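Local coordinates for periplasmic binding protein (Xylanimonas cellulosilytica, PDB 4MX8) that probably serves as the solute-binding protein of a bacterial uptake system, capturing a solute, perhaps an iron-siderophore or cobalamin-like ligand, for transport across the membrane, at residues Q47-T59 against E66-L79. Numbering follows the deposited sequence.
Sequences QRIVVFDMAALDT and EIAGAPLDSVPDYL
Leu57 meets Ile67, Val75 and Leu79, illustrating how helix 54-62 packs onto strand 67-70 and the loop and short helix after it. A chi1 of -170° sets Leu57 CG anti to the backbone N, and the branch ends fit among these three partners. Its CG meets Ile67 CG1 at 3.6 Å on a slanting course. The Leu57 and Val75 side chains cross at about a right angle, CD1 near CG2, whereas Leu57 and Leu79 slide past each other in opposite directions, CD2 3.7 Å from Leu79 CB. Replacing Leu57 by an alanine removes CG and both methyls and is likely to leave a gap between Ile67 and Leu79. One turn back, Met54, built as selenomethionine, bends twice, so that SE rests 3.9 Å from Val75 CG2 and CE approaches Pro71 CG. Leu79 sets CD2 against Asp58 CA at 3.7 Å, while the Asp58 carboxylate is held by Thr301 and Glu300 N. A single parallel bridge, Val50 with Gly69, joins the backbones: Ala68 N gives to Ile49 O (2.8 Å) and Val51 N to Gly69 O (2.9 Å). This is consistent with a beta-alpha-beta arrangement whose strands touch at that bridge, with strand 108-111 pairing alongside 49-51, strand 83-84 packing on Ile67 and Ala70, and helix 289-295 touching Met54 and Pro76.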
ATOM      1  N   GLN A  47     -16.491   1.823  19.322  1.00 54.79           N
ATOM      2  CA  GLN A  47     -16.131   2.995  20.112  1.00 45.60           C
ATOM      3  C   GLN A  47     -14.623   3.090  20.474  1.00 51.00           C
ATOM      4  O   GLN A  47     -14.139   4.154  20.890  1.00 50.87           O
ATOM      5  CB  GLN A  47     -17.027   3.010  21.354  1.00 44.90           C
ATOM      6  CG  GLN A  47     -17.739   4.342  21.657  1.00 65.69           C
ATOM      7  CD  GLN A  47     -18.516   4.923  20.476  1.00 69.82           C
ATOM      8  OE1 GLN A  47     -18.929   4.195  19.570  1.00 65.84           O
ATOM      9  NE2 GLN A  47     -18.716   6.248  20.484  1.00 71.03           N
ATOM     10  N   ARG A  48     -13.898   1.978  20.317  1.00 43.27           N
ATOM     11  CA  ARG A  48     -12.458   1.918  20.578  1.00 36.32           C
ATOM     12  C   ARG A  48     -11.772   1.020  19.569  1.00 40.63           C
ATOM     13  O   ARG A  48     -11.601  -0.174  19.827  1.00 45.30           O
ATOM     14  CB  ARG A  48     -12.164   1.346  21.963  1.00 37.73           C
ATOM     15  CG  ARG A  48     -11.647   2.351  22.970  1.00 45.98           C
ATOM     16  CD  ARG A  48     -10.625   1.727  23.910  1.00 53.25           C
ATOM     17  NE  ARG A  48     -10.412   2.576  25.077  1.00 63.01           N
ATOM     18  CZ  ARG A  48      -9.430   3.463  25.206  1.00 70.10           C
ATOM     19  NH1 ARG A  48      -8.529   3.622  24.249  1.00 61.05           N
ATOM     20  NH2 ARG A  48      -9.347   4.194  26.310  1.00 92.80           N
ATOM     21  N   ILE A  49     -11.364   1.581  18.432  1.00 37.30           N
ATOM     22  CA  ILE A  49     -10.755   0.784  17.373  1.00 31.39           C
ATOM     23  C   ILE A  49      -9.237   0.815  17.481  1.00 35.25           C
ATOM     24  O   ILE A  49      -8.636   1.879  17.629  1.00 44.84           O
ATOM     25  CB  ILE A  49     -11.148   1.302  15.975  1.00 28.42           C
ATOM     26  CG1 ILE A  49     -12.637   1.626  15.909  1.00 30.11           C
ATOM     27  CG2 ILE A  49     -10.765   0.293  14.913  1.00 26.25           C
ATOM     28  CD1 ILE A  49     -13.054   2.226  14.607  1.00 29.77           C
ATOM     29  N   VAL A  50      -8.616  -0.355  17.407  1.00 37.52           N
ATOM     30  CA  VAL A  50      -7.161  -0.446  17.360  1.00 33.30           C
ATOM     31  C   VAL A  50      -6.771  -0.944  15.974  1.00 34.07           C
ATOM     32  O   VAL A  50      -7.283  -1.963  15.518  1.00 46.35           O
ATOM     33  CB  VAL A  50      -6.635  -1.388  18.441  1.00 29.02           C
ATOM     34  CG1 VAL A  50      -5.146  -1.537  18.328  1.00 25.14           C
ATOM     35  CG2 VAL A  50      -6.991  -0.839  19.798  1.00 28.32           C
ATOM     36  N   VAL A  51      -5.884  -0.219  15.297  1.00 24.38           N
ATOM     37  CA  VAL A  51      -5.538  -0.537  13.912  1.00 25.45           C
ATOM     38  C   VAL A  51      -4.023  -0.705  13.733  1.00 29.45           C
ATOM     39  O   VAL A  51      -3.258   0.191  14.088  1.00 30.99           O
ATOM     40  CB  VAL A  51      -6.033   0.577  12.961  1.00 27.04           C
ATOM     41  CG1 VAL A  51      -5.535   0.348  11.536  1.00 25.57           C
ATOM     42  CG2 VAL A  51      -7.537   0.668  12.987  1.00 36.44           C
ATOM     43  N   PHE A  52      -3.599  -1.838  13.176  1.00 22.12           N
ATOM     44  CA  PHE A  52      -2.184  -2.058  12.873  1.00 26.36           C
ATOM     45  C   PHE A  52      -1.811  -1.827  11.400  1.00 25.92           C
ATOM     46  O   PHE A  52      -0.641  -1.639  11.079  1.00 41.50           O
ATOM     47  CB  PHE A  52      -1.753  -3.482  13.259  1.00 25.54           C
ATOM     48  CG  PHE A  52      -1.630  -3.713  14.745  1.00 21.99           C
ATOM     49  CD1 PHE A  52      -0.415  -3.575  15.387  1.00 21.15           C
ATOM     50  CD2 PHE A  52      -2.733  -4.096  15.498  1.00 26.29           C
ATOM     51  CE1 PHE A  52      -0.303  -3.808  16.766  1.00 31.52           C
ATOM     52  CE2 PHE A  52      -2.626  -4.332  16.874  1.00 23.76           C
ATOM     53  CZ  PHE A  52      -1.412  -4.186  17.505  1.00 26.96           C
ATOM     54  N   ASP A  53      -2.797  -1.884  10.509  1.00 31.55           N
ATOM     55  CA  ASP A  53      -2.583  -1.745   9.058  1.00 26.62           C
ATOM     56  C   ASP A  53      -2.883  -0.298   8.645  1.00 30.49           C
ATOM     57  O   ASP A  53      -4.032   0.153   8.719  1.00 31.89           O
ATOM     58  CB  ASP A  53      -3.477  -2.743   8.297  1.00 29.23           C
ATOM     59  CG  ASP A  53      -3.420  -2.572   6.772  1.00 57.98           C
ATOM     60  OD1 ASP A  53      -2.302  -2.507   6.206  1.00 68.59           O
ATOM     61  OD2 ASP A  53      -4.508  -2.526   6.132  1.00 58.79           O
HETATM   62  N   MSE A  54      -1.848   0.435   8.237  1.00 27.79           N
HETATM   63  CA  MSE A  54      -1.995   1.864   7.947  1.00 26.87           C
HETATM   64  C   MSE A  54      -3.066   2.153   6.889  1.00 30.30           C
HETATM   65  O   MSE A  54      -3.667   3.228   6.871  1.00 32.56           O
HETATM   66  CB  MSE A  54      -0.645   2.492   7.558  1.00 23.45           C
HETATM   67  CG  MSE A  54       0.438   2.473   8.651  1.00 21.70           C
HETATM   68 SE   MSE A  54      -0.133   3.175  10.375  0.67 46.17          SE
HETATM   69  CE  MSE A  54      -0.962   1.616  11.163  1.00 23.08           C
ATOM     70  N   ALA A  55      -3.321   1.184   6.018  1.00 27.21           N
ATOM     71  CA  ALA A  55      -4.289   1.424   4.974  1.00 24.95           C
ATOM     72  C   ALA A  55      -5.692   1.377   5.558  1.00 30.80           C
ATOM     73  O   ALA A  55      -6.571   2.140   5.145  1.00 36.69           O
ATOM     74  CB  ALA A  55      -4.123   0.441   3.873  1.00 33.01           C
ATOM     75  N   ALA A  56      -5.914   0.493   6.525  1.00 28.14           N
ATOM     76  CA  ALA A  56      -7.192   0.521   7.242  1.00 25.19           C
ATOM     77  C   ALA A  56      -7.305   1.771   8.094  1.00 27.77           C
ATOM     78  O   ALA A  56      -8.389   2.331   8.212  1.00 38.33           O
ATOM     79  CB  ALA A  56      -7.365  -0.693   8.091  1.00 24.20           C
ATOM     80  N   LEU A  57      -6.193   2.198   8.696  1.00 33.81           N
ATOM     81  CA  LEU A  57      -6.198   3.433   9.484  1.00 32.50           C
ATOM     82  C   LEU A  57      -6.624   4.578   8.577  1.00 32.40           C
ATOM     83  O   LEU A  57      -7.507   5.350   8.926  1.00 31.75           O
ATOM     84  CB  LEU A  57      -4.831   3.718  10.124  1.00 22.91           C
ATOM     85  CG  LEU A  57      -4.781   4.860  11.156  1.00 26.77           C
ATOM     86  CD1 LEU A  57      -3.682   4.604  12.150  1.00 33.20           C
ATOM     87  CD2 LEU A  57      -4.574   6.236  10.536  1.00 25.95           C
ATOM     88  N   ASP A  58      -5.985   4.658   7.412  1.00 30.19           N
ATOM     89  CA  ASP A  58      -6.301   5.642   6.388  1.00 27.55           C
ATOM     90  C   ASP A  58      -7.807   5.706   6.121  1.00 33.61           C
ATOM     91  O   ASP A  58      -8.444   6.742   6.328  1.00 34.30           O
ATOM     92  CB  ASP A  58      -5.554   5.272   5.105  1.00 28.36           C
ATOM     93  CG  ASP A  58      -5.688   6.320   4.005  1.00 45.68           C
ATOM     94  OD1 ASP A  58      -6.614   7.170   4.057  1.00 51.40           O
ATOM     95  OD2 ASP A  58      -4.861   6.275   3.063  1.00 47.99           O
ATOM     96  N   THR A  59      -8.377   4.596   5.666  1.00 35.28           N
ATOM     97  CA  THR A  59      -9.783   4.593   5.281  1.00 34.86           C
ATOM     98  C   THR A  59     -10.710   4.915   6.454  1.00 34.91           C
ATOM     99  O   THR A  59     -11.664   5.700   6.303  1.00 35.01           O
ATOM    100  CB  THR A  59     -10.197   3.288   4.575  1.00 35.39           C
ATOM    101  OG1 THR A  59      -9.470   3.171   3.343  1.00 46.56           O
ATOM    102  CG2 THR A  59     -11.673   3.308   4.252  1.00 27.66           C
ATOM    103  N   GLU A  66     -12.078   7.396  14.108  1.00 34.32           N
ATOM    104  CA  GLU A  66     -10.983   7.830  14.946  1.00 34.75           C
ATOM    105  C   GLU A  66     -10.309   6.576  15.435  1.00 44.62           C
ATOM    106  O   GLU A  66     -10.967   5.590  15.737  1.00 48.41           O
ATOM    107  CB  GLU A  66     -11.504   8.624  16.130  1.00 37.73           C
ATOM    108  CG  GLU A  66     -10.454   9.392  16.895  1.00 59.09           C
ATOM    109  CD  GLU A  66     -11.047  10.090  18.105  1.00 68.65           C
ATOM    110  OE1 GLU A  66     -11.954   9.499  18.731  1.00 68.98           O
ATOM    111  OE2 GLU A  66     -10.621  11.227  18.426  1.00 74.76           O
ATOM    112  N   ILE A  67      -8.990   6.612  15.511  1.00 45.16           N
ATOM    113  CA  ILE A  67      -8.247   5.445  15.930  1.00 43.83           C
ATOM    114  C   ILE A  67      -7.853   5.602  17.394  1.00 43.72           C
ATOM    115  O   ILE A  67      -7.366   6.651  17.800  1.00 45.68           O
ATOM    116  CB  ILE A  67      -7.012   5.264  15.075  1.00 41.50           C
ATOM    117  CG1 ILE A  67      -7.359   5.493  13.587  1.00 39.82           C
ATOM    118  CG2 ILE A  67      -6.385   3.919  15.358  1.00 39.85           C
ATOM    119  CD1 ILE A  67      -8.481   4.668  13.068  1.00 27.06           C
ATOM    120  N   ALA A  68      -8.091   4.563  18.183  1.00 37.54           N
ATOM    121  CA  ALA A  68      -7.887   4.636  19.614  1.00 33.70           C
ATOM    122  C   ALA A  68      -6.504   4.131  19.964  1.00 43.67           C
ATOM    123  O   ALA A  68      -5.906   4.549  20.950  1.00 40.90           O
ATOM    124  CB  ALA A  68      -8.933   3.814  20.315  1.00 34.51           C
ATOM    125  N   GLY A  69      -6.003   3.208  19.152  1.00 38.22           N
ATOM    126  CA  GLY A  69      -4.713   2.601  19.395  1.00 32.73           C
ATOM    127  C   GLY A  69      -4.085   2.186  18.075  1.00 35.02           C
ATOM    128  O   GLY A  69      -4.787   1.761  17.151  1.00 34.33           O
ATOM    129  N   ALA A  70      -2.757   2.290  18.003  1.00 30.35           N
ATOM    130  CA  ALA A  70      -2.026   2.102  16.760  1.00 25.49           C
ATOM    131  C   ALA A  70      -0.544   2.021  17.065  1.00 35.38           C
ATOM    132  O   ALA A  70      -0.080   2.526  18.099  1.00 35.06           O
ATOM    133  CB  ALA A  70      -2.294   3.272  15.815  1.00 25.76           C
ATOM    134  N   PRO A  71       0.216   1.392  16.164  1.00 27.78           N
ATOM    135  CA  PRO A  71       1.675   1.468  16.273  1.00 33.02           C
ATOM    136  C   PRO A  71       2.121   2.903  15.994  1.00 35.34           C
ATOM    137  O   PRO A  71       2.441   3.219  14.844  1.00 30.86           O
ATOM    138  CB  PRO A  71       2.151   0.540  15.157  1.00 25.88           C
ATOM    139  CG  PRO A  71       0.992   0.468  14.199  1.00 22.38           C
ATOM    140  CD  PRO A  71      -0.219   0.543  15.045  1.00 22.77           C
ATOM    141  N   LEU A  72       2.133   3.752  17.023  1.00 37.34           N
ATOM    142  CA  LEU A  72       2.272   5.199  16.824  1.00 36.41           C
ATOM    143  C   LEU A  72       3.530   5.598  16.076  1.00 40.36           C
ATOM    144  O   LEU A  72       3.485   6.491  15.225  1.00 45.12           O
ATOM    145  CB  LEU A  72       2.186   5.946  18.154  1.00 32.07           C
ATOM    146  CG  LEU A  72       0.880   5.647  18.871  1.00 32.11           C
ATOM    147  CD1 LEU A  72       0.978   6.072  20.282  1.00 34.53           C
ATOM    148  CD2 LEU A  72      -0.280   6.343  18.199  1.00 33.69           C
ATOM    149  N   ASP A  73       4.641   4.927  16.377  1.00 38.02           N
ATOM    150  CA  ASP A  73       5.929   5.287  15.784  1.00 42.76           C
ATOM    151  C   ASP A  73       5.957   5.049  14.279  1.00 38.81           C
ATOM    152  O   ASP A  73       6.928   5.422  13.622  1.00 54.84           O
ATOM    153  CB  ASP A  73       7.085   4.511  16.429  1.00 59.50           C
ATOM    154  CG  ASP A  73       7.285   4.846  17.895  1.00 73.77           C
ATOM    155  OD1 ASP A  73       7.066   6.022  18.282  1.00 75.23           O
ATOM    156  OD2 ASP A  73       7.680   3.923  18.653  1.00 72.45           O
ATOM    157  N   SER A  74       4.903   4.428  13.746  1.00 32.13           N
ATOM    158  CA  SER A  74       4.824   4.069  12.322  1.00 33.12           C
ATOM    159  C   SER A  74       3.753   4.840  11.551  1.00 36.99           C
ATOM    160  O   SER A  74       3.697   4.764  10.327  1.00 50.49           O
ATOM    161  CB  SER A  74       4.543   2.567  12.143  1.00 27.79           C
ATOM    162  OG  SER A  74       5.360   1.774  12.981  1.00 40.94           O
ATOM    163  N   VAL A  75       2.876   5.546  12.258  1.00 39.96           N
ATOM    164  CA  VAL A  75       1.792   6.256  11.592  1.00 32.28           C
ATOM    165  C   VAL A  75       2.401   7.394  10.796  1.00 36.53           C
ATOM    166  O   VAL A  75       3.093   8.241  11.367  1.00 35.57           O
ATOM    167  CB  VAL A  75       0.761   6.817  12.590  1.00 28.11           C
ATOM    168  CG1 VAL A  75      -0.248   7.692  11.868  1.00 28.71           C
ATOM    169  CG2 VAL A  75       0.060   5.701  13.320  1.00 26.87           C
ATOM    170  N   PRO A  76       2.167   7.402   9.471  1.00 38.36           N
ATOM    171  CA  PRO A  76       2.668   8.433   8.550  1.00 29.92           C
ATOM    172  C   PRO A  76       2.077   9.763   8.939  1.00 35.42           C
ATOM    173  O   PRO A  76       0.959   9.793   9.442  1.00 41.66           O
ATOM    174  CB  PRO A  76       2.091   8.006   7.202  1.00 28.88           C
ATOM    175  CG  PRO A  76       1.859   6.557   7.343  1.00 27.15           C
ATOM    176  CD  PRO A  76       1.404   6.368   8.761  1.00 26.38           C
ATOM    177  N   ASP A  77       2.802  10.846   8.717  1.00 37.82           N
ATOM    178  CA  ASP A  77       2.326  12.156   9.145  1.00 45.29           C
ATOM    179  C   ASP A  77       0.962  12.499   8.547  1.00 40.55           C
ATOM    180  O   ASP A  77       0.122  13.097   9.211  1.00 46.31           O
ATOM    181  CB  ASP A  77       3.357  13.241   8.821  1.00 70.54           C
ATOM    182  CG  ASP A  77       4.096  12.981   7.511  1.00 93.59           C
ATOM    183  OD1 ASP A  77       3.497  12.401   6.559  1.00 84.91           O
ATOM    184  OD2 ASP A  77       5.289  13.368   7.447  1.00102.29           O
ATOM    185  N   TYR A  78       0.718  12.092   7.307  1.00 41.81           N
ATOM    186  CA  TYR A  78      -0.549  12.436   6.675  1.00 35.29           C
ATOM    187  C   TYR A  78      -1.758  11.715   7.253  1.00 36.13           C
ATOM    188  O   TYR A  78      -2.894  12.079   6.953  1.00 46.61           O
ATOM    189  CB  TYR A  78      -0.476  12.305   5.149  1.00 35.15           C
ATOM    190  CG  TYR A  78      -0.390  10.913   4.571  1.00 32.75           C
ATOM    191  CD1 TYR A  78      -1.540  10.190   4.292  1.00 43.08           C
ATOM    192  CD2 TYR A  78       0.828  10.342   4.241  1.00 35.85           C
ATOM    193  CE1 TYR A  78      -1.483   8.925   3.741  1.00 40.77           C
ATOM    194  CE2 TYR A  78       0.892   9.064   3.684  1.00 38.98           C
ATOM    195  CZ  TYR A  78      -0.273   8.371   3.439  1.00 36.13           C
ATOM    196  OH  TYR A  78      -0.257   7.117   2.890  1.00 35.74           O
ATOM    197  N   LEU A  79      -1.513  10.700   8.082  1.00 34.53           N
ATOM    198  CA  LEU A  79      -2.592   9.969   8.753  1.00 35.69           C
ATOM    199  C   LEU A  79      -2.639  10.265  10.250  1.00 41.30           C
ATOM    200  O   LEU A  79      -3.565   9.844  10.941  1.00 40.26           O
ATOM    201  CB  LEU A  79      -2.457   8.469   8.533  1.00 28.34           C
ATOM    202  CG  LEU A  79      -2.537   8.031   7.079  1.00 31.36           C
ATOM    203  CD1 LEU A  79      -2.382   6.531   6.988  1.00 28.82           C
ATOM    204  CD2 LEU A  79      -3.849   8.470   6.491  1.00 28.09           C
TER
HETATM  205  O   HOH W   1     -11.880   4.178  18.119  1.00 41.39           O